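Local coordinates for putative permease protein, ABC transporter (Porphyromonas gingivalis, PDB 3IS6) that is the MacB-like periplasmic core domain of a putative ABC transporter permease, a membrane protein that probably takes part in transmembrane transport, at residues A[9-17]-A[181-192]; A[43-52]-A[195-206]. All blocks are in the same frame, centred on the assembly; numbering follows the deposited sequence.

Interaction 1 of 2, residues A[9-17]-A[181-192]; sequences PHHDRICIV and IAYVRLRPGVSP
C15 puts its sulfur into a hollow between L186 and P192: SG lies 3.9 Å from L186 CD1 and 4.1 Å from P192 CG, because SG turns beside its own backbone N (chi1 -62°). On the same face of the strands, V17 CG2 wedges between A182 CB, at 3.7 Å, and V184 CG2. The other face carries I14, I16, Y183 and R185. There I16 and Y183 run alongside each other in the same direction, and I16 CG2 reaches Y183 CD1 at 3.6 Å. H10 CD2 sits over the flat guanidinium of R185, 3.8 Å above its centre, with the ring and guanidinium planes 64° apart. Antiparallel pairing fixes this register, C15 and V184 being the hydrogen-bonded pair, each N to the other's O at 2.9 Å. R13 bends at chi3 so that NH1 bonds to L186 O (2.9 Å), nearly in the guanidinium plane, while P188 lies over the rim of one face. E55 of strand 54-70 holds both R13 and R185 by salt bridges. Strand 181-186 thus runs between strands 14-23 and 54-70, strand 218-225 flanks 14-23, and helix 43-50 lies over V17 and A182.

Interaction 2 of 2, residues A[43-52]-A[195-206]; sequences VAPAIQEEIP and LDEALLEMQKRH
M202, a selenomethionine, sends CG anti to its backbone N and then bends at chi3 (74°), which carries SE across to helix 43-50. I51 answers with CG1 beside its backbone N and a second bend that directs CD1 at the start of helix 196-206. SE approaches I47 CG1 to 3.5 Å, the two side chains crossing obliquely, and it also lies 4.1 Å from A46 CB. I51 meets M202 at about a right angle, while its CD1 comes down on A198, 3.7 Å from CB and close to the carbonyl oxygen as well. Further toward the N-terminal end of helix 196-206, I51 CG2 rests against L195 CD1 at 3.8 Å. L199 CD2 comes within 4.0 Å of I51 CD1. The core of the contact is therefore apolar, and no hydrogen bond joins the two segments.

Polar groups gather at one border. E50 extends beyond CG toward R205 and H206 and probably pairs with R205, but this bridge is doubtful because the modelled ends sit too close; the R205 link to E201 is long. H206 is held within its own helix: ND1 donates to M202 O at 3.1 Å with a straight N-H (167°), the acceptor lying in the ring plane and also receiving H206 N. This bond fixes the rotation of the imidazole, which stacks with W174.

The axes of the short segments are 10.8 Å apart and inclined at 120°, a gap bridged mainly by M202, I47 and I51. Helix 43-50 also touches strands 54-70 (I47 on V54) and 181-186 (A44 on A182), and helix 196-206 touches strand 218-225 through Q203. The result is two steeply inclined helices, joined by apolar side chains and packed over the sheet in an alpha/beta arrangement within the MacB-like periplasmic core domain.

How the interactions relate
The centres of interactions 1 and 2 lie 14 Å apart, on the same side of the chain's centre. Their segments alternate in sequence: 9-17, 43-52, 181-192, then 195-206, so both contacts draw early and late parts of the MacB-like periplasmic core domain together. Strand 181-186 is followed, after a loop with a type II turn, by helix 196-206. The helix pair packs against the strand pair: A182 CB meets A44 CB at 3.9 Å, V17 CG2 meets I47 CD1 at 3.9 Å, and L186 CD2 meets L195 CD1 at 4.0 Å. Interaction 2 thus lies against the side of interaction 1 that carries V17, A182 and L186.

Interaction 1 of 2, residues A[9-17]-A[181-192]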
loop_
_atom_site.group_PDB
_atom_site.type_symbol
_atom_site.label_atom_id
_atom_site.label_comp_id
_atom_site.label_asym_id
_atom_site.label_seq_id
_atom_site.Cartn_x
_atom_site.Cartn_y
_atom_site.Cartn_z
ATOM N N PRO A 9 -27.778 5.592 -10.108
ATOM C CA PRO A 9 -28.959 5.640 -9.256
ATOM C C PRO A 9 -28.995 6.898 -8.404
ATOM O O PRO A 9 -28.013 7.272 -7.863
ATOM C CB PRO A 9 -28.763 4.426 -8.370
ATOM C CG PRO A 9 -27.966 3.552 -9.131
ATOM C CD PRO A 9 -27.050 4.345 -9.916
ATOM N N HIS A 10 -30.132 7.558 -8.326
ATOM C CA HIS A 10 -30.280 8.689 -7.462
ATOM C C HIS A 10 -29.228 9.754 -7.691
ATOM O O HIS A 10 -28.763 10.358 -6.773
ATOM C CB HIS A 10 -30.269 8.228 -6.041
ATOM C CG HIS A 10 -31.090 7.011 -5.819
ATOM N ND1 HIS A 10 -32.455 7.010 -5.931
ATOM C CD2 HIS A 10 -30.739 5.749 -5.511
ATOM C CE1 HIS A 10 -32.912 5.803 -5.705
ATOM N NE2 HIS A 10 -31.890 5.017 -5.450
ATOM N N HIS A 11 -28.884 9.983 -8.944
ATOM C CA HIS A 11 -27.735 10.795 -9.300
ATOM C C HIS A 11 -27.852 12.224 -8.886
ATOM O O HIS A 11 -26.894 12.894 -8.660
ATOM C CB HIS A 11 -27.396 10.669 -10.757
ATOM C CG HIS A 11 -28.318 11.406 -11.642
ATOM N ND1 HIS A 11 -29.532 10.903 -12.025
ATOM C CD2 HIS A 11 -28.209 12.614 -12.224
ATOM C CE1 HIS A 11 -30.133 11.772 -12.806
ATOM N NE2 HIS A 11 -29.355 12.821 -12.936
ATOM N N ASP A 12 -29.085 12.657 -8.767
ATOM C CA ASP A 12 -29.414 13.973 -8.308
ATOM C C ASP A 12 -29.009 14.164 -6.863
ATOM O O ASP A 12 -28.871 15.250 -6.425
ATOM C CB ASP A 12 -30.897 14.215 -8.513
ATOM C CG ASP A 12 -31.732 12.998 -8.161
ATOM O OD1 ASP A 12 -31.717 11.995 -8.888
ATOM O OD2 ASP A 12 -32.397 13.047 -7.121
ATOM N N ARG A 13 -28.851 13.081 -6.130
ATOM C CA ARG A 13 -28.475 13.134 -4.727
ATOM C C ARG A 13 -27.029 12.755 -4.383
ATOM O O ARG A 13 -26.684 12.644 -3.249
ATOM C CB ARG A 13 -29.443 12.300 -3.892
ATOM C CG ARG A 13 -30.841 12.816 -3.911
ATOM C CD ARG A 13 -31.720 12.102 -2.939
ATOM N NE ARG A 13 -32.324 10.916 -3.484
ATOM C CZ ARG A 13 -32.243 9.737 -2.912
ATOM N NH1 ARG A 13 -31.571 9.605 -1.811
ATOM N NH2 ARG A 13 -32.812 8.696 -3.447
ATOM N N ILE A 14 -26.200 12.548 -5.380
ATOM C CA ILE A 14 -24.819 12.208 -5.129
ATOM C C ILE A 14 -23.930 13.426 -5.109
ATOM O O ILE A 14 -23.991 14.227 -5.971
ATOM C CB ILE A 14 -24.281 11.246 -6.180
ATOM C CG1 ILE A 14 -25.155 10.016 -6.267
ATOM C CG2 ILE A 14 -22.880 10.891 -5.887
ATOM C CD1 ILE A 14 -24.812 9.138 -7.364
ATOM N N CYS A 15 -23.093 13.495 -4.094
ATOM C CA CYS A 15 -22.106 14.517 -3.898
ATOM C C CYS A 15 -20.718 13.894 -3.756
ATOM O O CYS A 15 -20.601 12.747 -3.505
ATOM C CB CYS A 15 -22.401 15.302 -2.635
ATOM S SG CYS A 15 -23.938 16.171 -2.590
ATOM N N ILE A 16 -19.690 14.697 -3.921
ATOM C CA ILE A 16 -18.351 14.335 -3.570
ATOM C C ILE A 16 -17.880 15.279 -2.495
ATOM O O ILE A 16 -18.430 16.332 -2.327
ATOM C CB ILE A 16 -17.345 14.341 -4.742
ATOM C CG1 ILE A 16 -17.216 15.700 -5.379
ATOM C CG2 ILE A 16 -17.701 13.340 -5.770
ATOM C CD1 ILE A 16 -15.881 15.944 -6.037
ATOM N N VAL A 17 -16.854 14.879 -1.779
ATOM C CA VAL A 17 -16.338 15.662 -0.711
ATOM C C VAL A 17 -15.159 16.445 -1.188
ATOM O O VAL A 17 -14.198 15.909 -1.602
ATOM C CB VAL A 17 -15.873 14.810 0.447
ATOM C CG1 VAL A 17 -15.399 15.633 1.499
ATOM C CG2 VAL A 17 -16.934 13.885 0.912
ATOM N N ILE A 181 -11.412 9.475 -3.469
ATOM C CA ILE A 181 -12.573 10.236 -3.786
ATOM C C ILE A 181 -13.689 9.694 -2.924
ATOM O O ILE A 181 -13.906 8.528 -2.865
ATOM C CB ILE A 181 -12.983 10.096 -5.218
ATOM C CG1 ILE A 181 -11.872 10.506 -6.163
ATOM C CG2 ILE A 181 -14.163 10.912 -5.476
ATOM C CD1 ILE A 181 -12.173 10.249 -7.524
ATOM N N ALA A 182 -14.381 10.575 -2.250
ATOM C CA ALA A 182 -15.436 10.161 -1.376
ATOM C C ALA A 182 -16.761 10.599 -1.935
ATOM O O ALA A 182 -16.989 11.747 -2.111
ATOM C CB ALA A 182 -15.236 10.745 -0.061
ATOM N N TYR A 183 -17.614 9.639 -2.192
ATOM C CA TYR A 183 -18.911 9.860 -2.734
ATOM C C TYR A 183 -19.941 9.682 -1.644
ATOM O O TYR A 183 -19.897 8.749 -0.910
ATOM C CB TYR A 183 -19.201 8.889 -3.842
ATOM C CG TYR A 183 -18.255 8.914 -5.026
ATOM C CD1 TYR A 183 -18.419 9.801 -6.051
ATOM C CD2 TYR A 183 -17.193 8.042 -5.109
ATOM C CE1 TYR A 183 -17.592 9.805 -7.103
ATOM C CE2 TYR A 183 -16.352 8.058 -6.164
ATOM C CZ TYR A 183 -16.557 8.932 -7.164
ATOM O OH TYR A 183 -15.719 8.934 -8.216
ATOM N N VAL A 184 -20.856 10.615 -1.568
ATOM C CA VAL A 184 -21.878 10.622 -0.565
ATOM C C VAL A 184 -23.259 10.771 -1.170
ATOM O O VAL A 184 -23.501 11.705 -1.873
ATOM C CB VAL A 184 -21.656 11.800 0.343
ATOM C CG1 VAL A 184 -22.618 11.833 1.417
ATOM C CG2 VAL A 184 -20.316 11.810 0.877
ATOM N N ARG A 185 -24.174 9.875 -0.867
ATOM C CA ARG A 185 -25.539 10.042 -1.280
ATOM C C ARG A 185 -26.412 10.491 -0.127
ATOM O O ARG A 185 -26.538 9.814 0.838
ATOM C CB ARG A 185 -26.090 8.760 -1.854
ATOM C CG ARG A 185 -27.450 8.872 -2.430
ATOM C CD ARG A 185 -28.214 7.617 -2.287
ATOM N NE ARG A 185 -27.709 6.590 -3.144
ATOM C CZ ARG A 185 -27.821 5.307 -2.894
ATOM N NH1 ARG A 185 -28.472 4.900 -1.829
ATOM N NH2 ARG A 185 -27.307 4.442 -3.718
ATOM N N LEU A 186 -26.998 11.661 -0.271
ATOM C CA LEU A 186 -27.905 12.221 0.699
ATOM C C LEU A 186 -29.347 11.739 0.581
ATOM O O LEU A 186 -29.808 11.428 -0.474
ATOM C CB LEU A 186 -27.872 13.734 0.610
ATOM C CG LEU A 186 -26.517 14.374 0.605
ATOM C CD1 LEU A 186 -26.584 15.775 0.264
ATOM C CD2 LEU A 186 -25.873 14.191 1.887
ATOM N N ARG A 187 -30.067 11.753 1.688
ATOM C CA ARG A 187 -31.486 11.516 1.664
ATOM C C ARG A 187 -32.214 12.683 1.030
ATOM O O ARG A 187 -31.741 13.789 1.019
ATOM C CB ARG A 187 -32.025 11.302 3.058
ATOM C CG ARG A 187 -31.146 10.550 3.934
ATOM C CD ARG A 187 -31.911 9.596 4.812
ATOM N NE ARG A 187 -31.036 8.798 5.658
ATOM C CZ ARG A 187 -30.933 7.481 5.581
ATOM N NH1 ARG A 187 -31.668 6.806 4.719
ATOM N NH2 ARG A 187 -30.107 6.847 6.381
ATOM N N PRO A 188 -33.402 12.426 0.540
ATOM C CA PRO A 188 -34.153 13.445 -0.171
ATOM C C PRO A 188 -34.368 14.655 0.705
ATOM O O PRO A 188 -34.621 14.544 1.869
ATOM C CB PRO A 188 -35.480 12.763 -0.403
ATOM C CG PRO A 188 -35.185 11.396 -0.386
ATOM C CD PRO A 188 -34.159 11.183 0.616
ATOM N N GLY A 189 -34.203 15.818 0.133
ATOM C CA GLY A 189 -34.419 17.038 0.854
ATOM C C GLY A 189 -33.288 17.594 1.675
ATOM O O GLY A 189 -33.424 18.677 2.211
ATOM N N VAL A 190 -32.168 16.891 1.756
ATOM C CA VAL A 190 -31.033 17.401 2.486
ATOM C C VAL A 190 -30.093 18.177 1.590
ATOM O O VAL A 190 -29.595 17.673 0.621
ATOM C CB VAL A 190 -30.246 16.288 3.112
ATOM C CG1 VAL A 190 -29.008 16.807 3.736
ATOM C CG2 VAL A 190 -31.073 15.527 4.082
ATOM N N SER A 191 -29.859 19.421 1.908
ATOM C CA SER A 191 -28.944 20.196 1.134
ATOM C C SER A 191 -27.557 19.955 1.616
ATOM O O SER A 191 -27.332 19.852 2.778
ATOM C CB SER A 191 -29.263 21.653 1.227
ATOM O OG SER A 191 -28.810 22.129 2.447
ATOM N N PRO A 192 -26.615 19.907 0.698
ATOM C CA PRO A 192 -25.236 19.643 1.045
ATOM C C PRO A 192 -24.697 20.706 1.951
ATOM O O PRO A 192 -23.965 20.427 2.849
ATOM C CB PRO A 192 -24.538 19.662 -0.301
ATOM C CG PRO A 192 -25.575 19.758 -1.308
ATOM C CD PRO A 192 -26.871 19.583 -0.699
HETATM O O HOH W 1 -26.506 6.186 -5.766
HETATM O O HOH W 2 -13.536 13.512 -2.765
#

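Interaction 2 of 2, residues A[43-52]-A[195-206]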
loop_
_atom_site.group_PDB
_atom_site.type_symbol
_atom_site.label_atom_id
_atom_site.label_comp_id
_atom_site.label_asym_id
_atom_site.label_seq_id
_atom_site.Cartn_x
_atom_site.Cartn_y
_atom_site.Cartn_z
ATOM N N VAL A 43 -12.064 9.683 5.789
ATOM C CA VAL A 43 -13.228 10.527 5.703
ATOM C C VAL A 43 -14.523 9.876 5.305
ATOM O O VAL A 43 -15.491 10.052 5.977
ATOM C CB VAL A 43 -12.977 11.648 4.725
ATOM C CG1 VAL A 43 -14.134 12.513 4.635
ATOM C CG2 VAL A 43 -11.798 12.394 5.101
ATOM N N ALA A 44 -14.550 9.095 4.242
ATOM C CA ALA A 44 -15.828 8.571 3.805
ATOM C C ALA A 44 -16.547 7.687 4.819
ATOM O O ALA A 44 -17.679 7.872 5.051
ATOM C CB ALA A 44 -15.678 7.832 2.531
ATOM N N PRO A 45 -15.869 6.740 5.428
ATOM C CA PRO A 45 -16.537 5.875 6.393
ATOM C C PRO A 45 -17.060 6.657 7.567
ATOM O O PRO A 45 -18.107 6.363 8.035
ATOM C CB PRO A 45 -15.442 4.926 6.831
ATOM C CG PRO A 45 -14.259 5.278 6.107
ATOM C CD PRO A 45 -14.574 6.199 5.030
ATOM N N ALA A 46 -16.321 7.643 8.017
ATOM C CA ALA A 46 -16.737 8.467 9.111
ATOM C C ALA A 46 -17.992 9.248 8.790
ATOM O O ALA A 46 -18.833 9.425 9.619
ATOM C CB ALA A 46 -15.665 9.344 9.522
ATOM N N ILE A 47 -18.122 9.714 7.570
ATOM C CA ILE A 47 -19.296 10.446 7.194
ATOM C C ILE A 47 -20.537 9.583 7.266
ATOM O O ILE A 47 -21.534 10.009 7.765
ATOM C CB ILE A 47 -19.146 11.058 5.808
ATOM C CG1 ILE A 47 -18.203 12.226 5.868
ATOM C CG2 ILE A 47 -20.429 11.535 5.305
ATOM C CD1 ILE A 47 -17.807 12.700 4.572
ATOM N N GLN A 48 -20.461 8.363 6.781
ATOM C CA GLN A 48 -21.618 7.505 6.835
ATOM C C GLN A 48 -22.057 7.211 8.249
ATOM O O GLN A 48 -23.219 7.176 8.535
ATOM C CB GLN A 48 -21.390 6.184 6.132
ATOM C CG GLN A 48 -22.669 5.465 5.906
ATOM C CD GLN A 48 -22.551 4.312 5.001
ATOM O OE1 GLN A 48 -21.933 4.377 3.982
ATOM N NE2 GLN A 48 -23.168 3.233 5.370
ATOM N N GLU A 49 -21.101 6.938 9.102
ATOM C CA GLU A 49 -21.377 6.686 10.493
ATOM C C GLU A 49 -21.883 7.889 11.259
ATOM O O GLU A 49 -22.757 7.752 12.054
ATOM C CB GLU A 49 -20.173 6.046 11.167
ATOM N N GLU A 50 -21.315 9.056 11.018
ATOM C CA GLU A 50 -21.546 10.212 11.850
ATOM C C GLU A 50 -22.426 11.348 11.357
ATOM O O GLU A 50 -22.841 12.155 12.141
ATOM C CB GLU A 50 -20.212 10.790 12.298
ATOM C CG GLU A 50 -19.394 9.821 13.067
ATOM C CD GLU A 50 -18.048 10.330 13.478
ATOM O OE1 GLU A 50 -17.821 11.530 13.434
ATOM O OE2 GLU A 50 -17.211 9.519 13.855
ATOM N N ILE A 51 -22.698 11.450 10.073
ATOM C CA ILE A 51 -23.367 12.628 9.581
ATOM C C ILE A 51 -24.805 12.355 9.222
ATOM O O ILE A 51 -25.096 11.480 8.457
ATOM C CB ILE A 51 -22.654 13.180 8.371
ATOM C CG1 ILE A 51 -21.211 13.495 8.711
ATOM C CG2 ILE A 51 -23.355 14.378 7.875
ATOM C CD1 ILE A 51 -21.027 14.728 9.398
ATOM N N PRO A 52 -25.696 13.125 9.808
ATOM C CA PRO A 52 -27.123 12.938 9.645
ATOM C C PRO A 52 -27.566 13.238 8.254
ATOM O O PRO A 52 -27.100 14.162 7.679
ATOM C CB PRO A 52 -27.690 14.003 10.575
ATOM C CG PRO A 52 -26.739 15.037 10.550
ATOM C CD PRO A 52 -25.427 14.358 10.547
ATOM N N LEU A 195 -24.797 20.684 5.813
ATOM C CA LEU A 195 -23.959 19.747 6.530
ATOM C C LEU A 195 -22.593 20.276 6.838
ATOM O O LEU A 195 -21.787 19.581 7.360
ATOM C CB LEU A 195 -23.833 18.447 5.780
ATOM C CG LEU A 195 -25.153 17.749 5.593
ATOM C CD1 LEU A 195 -25.017 16.386 5.072
ATOM C CD2 LEU A 195 -25.889 17.716 6.883
ATOM N N ASP A 196 -22.329 21.523 6.539
ATOM C CA ASP A 196 -21.005 22.022 6.790
ATOM C C ASP A 196 -20.629 21.958 8.256
ATOM O O ASP A 196 -19.538 21.585 8.585
ATOM C CB ASP A 196 -20.871 23.467 6.324
ATOM C CG ASP A 196 -20.714 23.600 4.827
ATOM O OD1 ASP A 196 -20.343 22.635 4.166
ATOM O OD2 ASP A 196 -20.964 24.692 4.311
ATOM N N GLU A 197 -21.524 22.352 9.140
ATOM C CA GLU A 197 -21.210 22.386 10.547
ATOM C C GLU A 197 -20.920 20.998 11.127
ATOM O O GLU A 197 -19.980 20.804 11.855
ATOM C CB GLU A 197 -22.320 23.101 11.309
ATOM C CG GLU A 197 -22.452 24.577 10.948
ATOM C CD GLU A 197 -23.442 25.370 11.814
ATOM O OE1 GLU A 197 -24.552 24.890 12.098
ATOM O OE2 GLU A 197 -23.101 26.494 12.191
ATOM N N ALA A 198 -21.723 20.029 10.758
ATOM C CA ALA A 198 -21.495 18.668 11.183
ATOM C C ALA A 198 -20.175 18.149 10.644
ATOM O O ALA A 198 -19.485 17.428 11.303
ATOM C CB ALA A 198 -22.602 17.804 10.761
ATOM N N LEU A 199 -19.828 18.513 9.436
ATOM C CA LEU A 199 -18.580 18.046 8.885
ATOM C C LEU A 199 -17.447 18.569 9.721
ATOM O O LEU A 199 -16.518 17.889 9.995
ATOM C CB LEU A 199 -18.415 18.475 7.434
ATOM C CG LEU A 199 -19.213 17.751 6.364
ATOM C CD1 LEU A 199 -18.984 18.320 5.028
ATOM C CD2 LEU A 199 -18.943 16.321 6.333
ATOM N N LEU A 200 -17.548 19.799 10.146
ATOM C CA LEU A 200 -16.540 20.380 10.993
ATOM C C LEU A 200 -16.422 19.674 12.324
ATOM O O LEU A 200 -15.355 19.514 12.834
ATOM C CB LEU A 200 -16.898 21.808 11.275
ATOM C CG LEU A 200 -15.839 22.865 11.192
ATOM C CD1 LEU A 200 -16.213 23.974 12.090
ATOM C CD2 LEU A 200 -14.470 22.402 11.457
ATOM N N GLU A 201 -17.550 19.303 12.889
ATOM C CA GLU A 201 -17.554 18.624 14.150
ATOM C C GLU A 201 -16.843 17.308 13.984
ATOM O O GLU A 201 -15.967 16.985 14.718
ATOM C CB GLU A 201 -18.983 18.357 14.576
ATOM C CG GLU A 201 -19.711 19.519 15.135
ATOM C CD GLU A 201 -21.146 19.161 15.486
ATOM O OE1 GLU A 201 -21.367 18.142 16.174
ATOM O OE2 GLU A 201 -22.064 19.864 15.032
HETATM N N MSE A 202 -17.181 16.596 12.939
HETATM C CA MSE A 202 -16.530 15.360 12.633
HETATM C C MSE A 202 -15.033 15.544 12.422
HETATM O O MSE A 202 -14.258 14.787 12.921
HETATM C CB MSE A 202 -17.165 14.798 11.374
HETATM C CG MSE A 202 -16.584 13.518 10.849
HETATM SE SE MSE A 202 -17.087 13.117 9.075
HETATM C CE MSE A 202 -16.031 14.367 8.182
ATOM N N GLN A 203 -14.625 16.578 11.717
ATOM C CA GLN A 203 -13.224 16.806 11.439
ATOM C C GLN A 203 -12.424 17.007 12.704
ATOM O O GLN A 203 -11.356 16.510 12.842
ATOM C CB GLN A 203 -13.076 18.025 10.555
ATOM C CG GLN A 203 -11.678 18.332 10.120
ATOM C CD GLN A 203 -11.536 19.666 9.382
ATOM O OE1 GLN A 203 -10.486 20.013 8.893
ATOM N NE2 GLN A 203 -12.609 20.390 9.304
ATOM N N LYS A 204 -12.982 17.766 13.618
ATOM C CA LYS A 204 -12.371 18.044 14.901
ATOM C C LYS A 204 -12.187 16.795 15.767
ATOM O O LYS A 204 -11.225 16.666 16.462
ATOM C CB LYS A 204 -13.173 19.104 15.630
ATOM C CG LYS A 204 -13.046 20.477 15.022
ATOM C CD LYS A 204 -14.024 21.453 15.596
ATOM C CE LYS A 204 -13.691 22.881 15.214
ATOM N NZ LYS A 204 -14.570 23.826 15.948
ATOM N N ARG A 205 -13.140 15.894 15.700
ATOM C CA ARG A 205 -13.073 14.634 16.400
ATOM C C ARG A 205 -11.939 13.759 15.937
ATOM O O ARG A 205 -11.369 13.053 16.723
ATOM C CB ARG A 205 -14.339 13.847 16.185
ATOM C CG ARG A 205 -15.412 14.008 17.181
ATOM C CD ARG A 205 -16.599 13.203 16.742
ATOM N NE ARG A 205 -17.724 14.063 16.480
ATOM C CZ ARG A 205 -18.477 14.054 15.404
ATOM N NH1 ARG A 205 -18.286 13.219 14.421
ATOM N NH2 ARG A 205 -19.439 14.913 15.325
ATOM N N HIS A 206 -11.658 13.745 14.650
ATOM C CA HIS A 206 -10.735 12.779 14.130
ATOM C C HIS A 206 -9.387 13.256 13.726
ATOM O O HIS A 206 -8.515 12.472 13.535
ATOM C CB HIS A 206 -11.319 12.143 12.907
ATOM C CG HIS A 206 -12.478 11.259 13.169
ATOM N ND1 HIS A 206 -13.767 11.712 13.151
ATOM C CD2 HIS A 206 -12.546 9.943 13.409
ATOM C CE1 HIS A 206 -14.586 10.714 13.381
ATOM N NE2 HIS A 206 -13.866 9.629 13.544
#